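Local coordinates for 1,3-alpha-isomaltosidase (Kribbella flavida DSM 17836, PDB 5X3I), which hydrolyses the alpha-1,3-glucosidic linkages of the cyclic tetrasaccharide cyclobis-(1-6)-alpha-nigerosyl to yield isomaltose during its intracellular breakdown, at residues Ala358-Ala361 with Glu362-Ser365; Ser635-Pro638 with Tyr639-Gln643; Pro610-Val613 with Ala614-Gly618. The protein carries 1 engineered substitution. All blocks are in the same frame, centred on the assembly; numbering follows the deposited sequence.

Contact 1 of 3, residues Ala358-Ala361 with Glu362-Ser365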
loop_
_atom_site.group_PDB
_atom_site.type_symbol
_atom_site.label_atom_id
_atom_site.label_comp_id
_atom_site.label_asym_id
_atom_site.label_seq_id
_atom_site.Cartn_x
_atom_site.Cartn_y
_atom_site.Cartn_z
ATOM N N ALA A 358 -21.117 19.550 -7.225
ATOM C CA ALA A 358 -20.645 19.586 -5.853
ATOM C C ALA A 358 -21.458 20.552 -4.979
ATOM O O ALA A 358 -22.046 21.494 -5.484
ATOM C CB ALA A 358 -19.182 19.968 -5.829
ATOM N N HIS A 359 -21.459 20.315 -3.670
ATOM C CA HIS A 359 -22.165 21.171 -2.697
ATOM C C HIS A 359 -21.283 22.263 -2.111
ATOM O O HIS A 359 -20.080 22.079 -1.975
ATOM C CB HIS A 359 -22.727 20.350 -1.536
ATOM C CG HIS A 359 -23.899 19.504 -1.907
ATOM N ND1 HIS A 359 -25.161 20.021 -2.088
ATOM C CD2 HIS A 359 -23.998 18.177 -2.140
ATOM C CE1 HIS A 359 -25.988 19.049 -2.424
ATOM N NE2 HIS A 359 -25.307 17.920 -2.461
ATOM N N ARG A 360 -21.870 23.419 -1.814
ATOM C CA ARG A 360 -21.165 24.375 -0.978
ATOM C C ARG A 360 -21.497 24.105 0.493
ATOM O O ARG A 360 -22.430 23.364 0.789
ATOM C CB ARG A 360 -21.553 25.807 -1.367
ATOM C CG ARG A 360 -21.907 25.975 -2.846
ATOM C CD ARG A 360 -22.461 27.369 -3.149
ATOM N NE ARG A 360 -21.407 28.375 -3.229
ATOM C CZ ARG A 360 -21.590 29.676 -3.039
ATOM N NH1 ARG A 360 -22.797 30.152 -2.742
ATOM N NH2 ARG A 360 -20.559 30.503 -3.140
ATOM N N ALA A 361 -20.819 24.796 1.401
ATOM C CA ALA A 361 -20.958 24.517 2.830
ATOM C C ALA A 361 -22.356 24.879 3.324
ATOM O O ALA A 361 -22.945 24.179 4.143
ATOM C CB ALA A 361 -19.917 25.273 3.624
ATOM N N GLU A 362 -22.890 25.965 2.781
ATOM C CA GLU A 362 -24.169 26.479 3.232
ATOM C C GLU A 362 -25.351 25.614 2.766
ATOM O O GLU A 362 -26.468 25.832 3.208
ATOM C CB GLU A 362 -24.343 27.930 2.770
ATOM C CG GLU A 362 -24.297 28.120 1.267
ATOM C CD GLU A 362 -22.898 28.395 0.719
ATOM O OE1 GLU A 362 -21.881 28.077 1.391
ATOM O OE2 GLU A 362 -22.825 28.931 -0.411
ATOM N N ASP A 363 -25.108 24.640 1.889
ATOM C CA ASP A 363 -26.150 23.686 1.508
ATOM C C ASP A 363 -26.578 22.816 2.687
ATOM O O ASP A 363 -27.668 22.262 2.685
ATOM C CB ASP A 363 -25.694 22.745 0.384
ATOM C CG ASP A 363 -25.323 23.465 -0.901
ATOM O OD1 ASP A 363 -25.646 24.654 -1.080
ATOM O OD2 ASP A 363 -24.717 22.804 -1.755
ATOM N N PHE A 364 -25.696 22.664 3.667
ATOM C CA PHE A 364 -25.875 21.656 4.704
ATOM C C PHE A 364 -26.430 22.220 6.016
ATOM O O PHE A 364 -26.006 23.272 6.479
ATOM C CB PHE A 364 -24.544 20.946 4.982
ATOM C CG PHE A 364 -23.977 20.210 3.793
ATOM C CD1 PHE A 364 -24.584 19.050 3.319
ATOM C CD2 PHE A 364 -22.835 20.672 3.152
ATOM C CE1 PHE A 364 -24.064 18.371 2.228
ATOM C CE2 PHE A 364 -22.305 19.997 2.056
ATOM C CZ PHE A 364 -22.917 18.846 1.591
ATOM N N SER A 365 -27.376 21.504 6.602
ATOM C CA SER A 365 -27.777 21.739 7.983
ATOM C C SER A 365 -27.403 20.522 8.796
ATOM O O SER A 365 -27.434 19.415 8.287
ATOM C CB SER A 365 -29.280 22.004 8.109
ATOM O OG SER A 365 -29.693 22.999 7.196
#
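A short 3-10 turn in the loop between strands 348-349 and 365-366 of the catalytic TIM-barrel domain folds back so that H359 and R360 meet D363. The carboxylate oxygen D363 OD2 takes two bonds. H359 ND1 reaches it at 2.8 Å on the anti side, the oxygen lying almost in the imidazole plane, while R360 N comes in at 2.9 Å from the other face of the carboxylate. Ring and carboxylate planes stand 80° apart. In return, D363 N bonds to R360 O at 3.2 Å, and one residue on, F364 N bonds to A361 O, which closes the turn.

The F364 side chain crosses that of H359 at about a right angle, CZ 3.5 Å from H359 CB; the rings meet obliquely, planes 56° apart. Y350 meets both rings edge-to-face. On the exposed side, R360 and E362 form a salt bridge, NH1 to OE2 at 2.6 Å. A bend at chi2 (-90°) brings E362 OE2 over one face of the guanidinium, so the pair is probably held by charge more than by a directed hydrogen bond.

H359 NE2 is bonded to Q405 OE1, so both ring nitrogens of this buried histidine have partners and its rotation about chi2 is fixed. With acceptors at both nitrogens, the imidazole is probably doubly protonated as modelled, and D363 would stabilise that charge.

Contact 2 of 3, residues Ser635-Pro638 with Tyr639-Gln643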
loop_
_atom_site.group_PDB
_atom_site.type_symbol
_atom_site.label_atom_id
_atom_site.label_comp_id
_atom_site.label_asym_id
_atom_site.label_seq_id
_atom_site.Cartn_x
_atom_site.Cartn_y
_atom_site.Cartn_z
ATOM N N SER A 635 9.235 16.051 22.155
ATOM C CA SER A 635 10.539 16.704 22.225
ATOM C C SER A 635 11.395 16.446 20.994
ATOM O O SER A 635 12.299 17.209 20.704
ATOM C CB SER A 635 11.299 16.250 23.471
ATOM O OG SER A 635 10.619 16.661 24.632
ATOM N N LEU A 636 11.096 15.371 20.277
ATOM C CA LEU A 636 11.855 14.978 19.094
ATOM C C LEU A 636 11.429 15.701 17.831
ATOM O O LEU A 636 12.089 15.583 16.804
ATOM C CB LEU A 636 11.711 13.477 18.853
ATOM C CG LEU A 636 12.779 12.547 19.403
ATOM C CD1 LEU A 636 12.410 11.102 19.079
ATOM C CD2 LEU A 636 14.119 12.893 18.805
ATOM N N VAL A 637 10.309 16.420 17.885
ATOM C CA VAL A 637 9.773 17.010 16.663
ATOM C C VAL A 637 10.760 17.958 15.958
ATOM O O VAL A 637 10.895 17.883 14.737
ATOM C CB VAL A 637 8.435 17.729 16.916
ATOM C CG1 VAL A 637 8.020 18.539 15.693
ATOM C CG2 VAL A 637 7.362 16.711 17.257
ATOM N N PRO A 638 11.474 18.829 16.705
ATOM C CA PRO A 638 12.452 19.649 15.969
ATOM C C PRO A 638 13.568 18.831 15.291
ATOM O O PRO A 638 13.997 19.187 14.202
ATOM C CB PRO A 638 13.035 20.559 17.057
ATOM C CG PRO A 638 11.941 20.644 18.092
ATOM C CD PRO A 638 11.331 19.272 18.102
ATOM N N TYR A 639 14.041 17.774 15.936
ATOM C CA TYR A 639 15.034 16.894 15.326
ATOM C C TYR A 639 14.491 16.247 14.048
ATOM O O TYR A 639 15.119 16.321 12.996
ATOM C CB TYR A 639 15.483 15.810 16.302
ATOM C CG TYR A 639 16.416 14.784 15.678
ATOM C CD1 TYR A 639 17.744 15.094 15.414
ATOM C CD2 TYR A 639 15.968 13.503 15.358
ATOM C CE1 TYR A 639 18.603 14.165 14.846
ATOM C CE2 TYR A 639 16.827 12.561 14.789
ATOM C CZ TYR A 639 18.141 12.902 14.535
ATOM O OH TYR A 639 18.996 11.988 13.968
ATOM N N LEU A 640 13.309 15.647 14.150
ATOM C CA LEU A 640 12.682 14.963 13.020
ATOM C C LEU A 640 12.491 15.921 11.862
ATOM O O LEU A 640 12.771 15.582 10.724
ATOM C CB LEU A 640 11.343 14.343 13.429
ATOM C CG LEU A 640 11.486 13.131 14.353
ATOM C CD1 LEU A 640 10.201 12.802 15.081
ATOM C CD2 LEU A 640 11.967 11.913 13.555
ATOM N N THR A 641 12.043 17.134 12.178
ATOM C CA THR A 641 11.826 18.168 11.184
ATOM C C THR A 641 13.129 18.515 10.452
ATOM O O THR A 641 13.157 18.620 9.234
ATOM C CB THR A 641 11.231 19.459 11.828
ATOM O OG1 THR A 641 9.980 19.156 12.465
ATOM C CG2 THR A 641 11.019 20.517 10.790
ATOM N N GLU A 642 14.206 18.701 11.203
ATOM C CA GLU A 642 15.476 19.012 10.577
ATOM C C GLU A 642 15.963 17.837 9.733
ATOM O O GLU A 642 16.409 18.020 8.619
ATOM C CB GLU A 642 16.536 19.367 11.611
ATOM C CG GLU A 642 17.820 19.801 10.968
ATOM C CD GLU A 642 18.795 20.397 11.952
ATOM O OE1 GLU A 642 19.240 19.689 12.866
ATOM O OE2 GLU A 642 19.109 21.578 11.801
ATOM N N GLN A 643 15.869 16.638 10.288
ATOM C CA GLN A 643 16.330 15.437 9.598
ATOM C C GLN A 643 15.502 15.145 8.337
ATOM O O GLN A 643 16.057 14.732 7.317
ATOM C CB GLN A 643 16.306 14.244 10.550
ATOM C CG GLN A 643 17.370 14.322 11.632
ATOM C CD GLN A 643 18.783 14.455 11.061
ATOM O OE1 GLN A 643 19.134 13.809 10.073
ATOM N NE2 GLN A 643 19.592 15.306 11.676
HETATM O O HOH W 1 14.159 17.566 18.744
#
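T641 turns OG1 beside its own backbone N (chi1 -59°), back along the helix toward V637, while Y639 sets CG opposite its backbone N (chi1 174°), which lays the ring alongside L636. The threonine hydroxyl donates to V637 O at 2.8 Å, and T641 N donates to the same oxygen at 2.9 Å. The two donors come from opposite faces of the carbonyl plane, the hydroxyl 41° out of it, so one carbonyl is gripped twice by a single residue. V637 CG1 lies 3.8 Å from T641 OG1, the two side chains crossing at a slant.

L636 and Y639 run side by side and point the same way, with L636 CD2 4.0 Å from Y639 CD2. L640 adds its CD1 at 4.1 Å from L636 CB, and its backbone N makes a nearly straight bond to L636 O. Further along, Q643 CG packs over one face of the Y639 ring, near the rim.

P638 kinks the helix, having no N-H to bond to the preceding turn. Close by, a water bridges the backbone, donating to S635 O at 2.7 Å and accepting from Y639 N at 2.8 Å.

The contact lies in the middle of the long helix 622-650. L636 and Y639 face helix 735-742, touching V741 and L738 respectively, while L640 and T641 rest on F299. The Y639 hydroxyl bonds to L677 O and E680 N, tying the helix to the end of strand 675-677 and to the turn before strand 681-683, where Q643 OE1 also bonds D679 N.

Contact 3 of 3, residues Pro610-Val613 with Ala614-Gly618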
loop_
_atom_site.group_PDB
_atom_site.type_symbol
_atom_site.label_atom_id
_atom_site.label_comp_id
_atom_site.label_asym_id
_atom_site.label_seq_id
_atom_site.Cartn_x
_atom_site.Cartn_y
_atom_site.Cartn_z
ATOM N N PRO A 610 -4.167 3.913 24.444
ATOM C CA PRO A 610 -3.342 3.438 25.563
ATOM C C PRO A 610 -4.183 3.035 26.775
ATOM O O PRO A 610 -3.881 2.037 27.421
ATOM C CB PRO A 610 -2.463 4.646 25.896
ATOM C CG PRO A 610 -2.447 5.462 24.672
ATOM C CD PRO A 610 -3.761 5.249 23.984
ATOM N N TRP A 611 -5.238 3.787 27.063
ATOM C CA TRP A 611 -6.038 3.503 28.240
ATOM C C TRP A 611 -6.934 2.293 28.051
ATOM O O TRP A 611 -7.179 1.561 29.004
ATOM C CB TRP A 611 -6.881 4.717 28.642
ATOM C CG TRP A 611 -7.793 5.247 27.582
ATOM C CD1 TRP A 611 -9.092 4.907 27.377
ATOM C CD2 TRP A 611 -7.479 6.242 26.601
ATOM N NE1 TRP A 611 -9.608 5.620 26.325
ATOM C CE2 TRP A 611 -8.634 6.444 25.830
ATOM C CE3 TRP A 611 -6.332 6.977 26.301
ATOM C CZ2 TRP A 611 -8.674 7.345 24.776
ATOM C CZ3 TRP A 611 -6.370 7.866 25.251
ATOM C CH2 TRP A 611 -7.534 8.048 24.503
ATOM N N HIS A 612 -7.438 2.075 26.841
ATOM C CA HIS A 612 -8.245 0.880 26.633
ATOM C C HIS A 612 -7.383 -0.372 26.691
ATOM O O HIS A 612 -7.827 -1.417 27.156
ATOM C CB HIS A 612 -8.997 0.909 25.314
ATOM C CG HIS A 612 -9.924 -0.250 25.151
ATOM N ND1 HIS A 612 -11.003 -0.455 25.981
ATOM C CD2 HIS A 612 -9.913 -1.290 24.285
ATOM C CE1 HIS A 612 -11.627 -1.561 25.623
ATOM N NE2 HIS A 612 -10.989 -2.085 24.594
ATOM N N VAL A 613 -6.152 -0.261 26.210
ATOM C CA VAL A 613 -5.228 -1.379 26.278
ATOM C C VAL A 613 -4.922 -1.675 27.749
ATOM O O VAL A 613 -4.920 -2.831 28.168
ATOM C CB VAL A 613 -3.931 -1.101 25.493
ATOM C CG1 VAL A 613 -2.888 -2.162 25.787
ATOM C CG2 VAL A 613 -4.221 -1.048 23.992
ATOM N N ALA A 614 -4.693 -0.619 28.526
ATOM C CA ALA A 614 -4.479 -0.752 29.962
ATOM C C ALA A 614 -5.660 -1.450 30.607
ATOM O O ALA A 614 -5.484 -2.376 31.385
ATOM C CB ALA A 614 -4.252 0.610 30.607
ATOM N N GLU A 615 -6.864 -1.016 30.257
ATOM C CA GLU A 615 -8.069 -1.594 30.823
ATOM C C GLU A 615 -8.233 -3.059 30.445
ATOM O O GLU A 615 -8.617 -3.875 31.273
ATOM C CB GLU A 615 -9.305 -0.815 30.380
ATOM C CG GLU A 615 -10.599 -1.395 30.923
ATOM C CD GLU A 615 -11.811 -0.529 30.635
ATOM O OE1 GLU A 615 -11.636 0.624 30.182
ATOM O OE2 GLU A 615 -12.945 -1.004 30.863
ATOM N N THR A 616 -7.947 -3.386 29.189
ATOM C CA THR A 616 -8.150 -4.738 28.705
ATOM C C THR A 616 -7.160 -5.675 29.368
ATOM O O THR A 616 -7.525 -6.752 29.824
ATOM C CB THR A 616 -8.005 -4.838 27.173
ATOM O OG1 THR A 616 -8.937 -3.950 26.550
ATOM C CG2 THR A 616 -8.321 -6.240 26.709
ATOM N N THR A 617 -5.906 -5.246 29.420
ATOM C CA THR A 617 -4.831 -6.057 29.966
ATOM C C THR A 617 -4.771 -6.047 31.489
ATOM O O THR A 617 -4.222 -6.961 32.097
ATOM C CB THR A 617 -3.475 -5.597 29.434
ATOM O OG1 THR A 617 -3.225 -4.255 29.866
ATOM C CG2 THR A 617 -3.451 -5.667 27.913
ATOM N N GLY A 618 -5.334 -5.011 32.101
ATOM C CA GLY A 618 -5.180 -4.803 33.527
ATOM C C GLY A 618 -3.765 -4.407 33.907
ATOM O O GLY A 618 -3.373 -4.553 35.056
HETATM O O HOH W 2 -12.060 1.553 27.646
#
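H612 stands against T616 one turn along. From CB, the chain leaves anti to the backbone N (chi1 -175°), which brings the ring face against the T616 hydroxyl. T616 OG1 lies over one face of the imidazole, offset toward the rim, 3.6 Å from H612 CD2, 3.7 Å from H612 CE1 and 3.4 Å from H612 NE2. That approach to NE2 is not a hydrogen bond; NE2 is instead bonded to L605 O. ND1, the other ring nitrogen, meets a water lying in the ring plane at 2.8 Å, and the same water donates to E615 OE1 at 2.7 Å. E615 reaches it with an extended chain, so the histidine and the glutamate are joined through water rather than directly.

The hydroxyl over the ring is itself committed to the backbone. T616 OG1 donates to H612 O at 2.8 Å, and T616 N bonds to that oxygen from the opposite face of the carbonyl plane. T617 repeats the scheme on V613 O, its OG1 at 2.8 Å, but with the hydroxyl set between N and the carbonyl carbon (chi1 63°); this OG1 is also bonded to D619 N. The T617 methyl CG2 stays by the valine, 4.1 Å from V613 CG1.

P610, V613 and A614 pack on helix 622-650 through F626, V622 and V623, and W611 meets H321 edge-to-face. Two successive threonines, each bonding its hydroxyl back to the carbonyl four residues earlier, are a familiar helix pattern, here in the last turn of helix 610-617 before G618 leaves it with positive phi.

In the fold
All three contacts fall within the family 31 TIM-barrel domain, yet none touches another and all lie away from the active site, marked by the probable proton donor D536, by E474, catalytic by similarity, and by position 471, where an engineered alanine replaces the presumed nucleophile. Contact 1 is set in a loop, about 39 Å from contact 2 and 41 Å from contact 3, centre to centre. Contacts 2 and 3 are nearer neighbours: their helices, 622-650 and 610-617, follow each other in the chain, with centres about 30 Å and nearest atoms about 16 Å apart. A sulfate, probably from the crystallisation liquor, lies about 6 Å from the T616 side chain of contact 3.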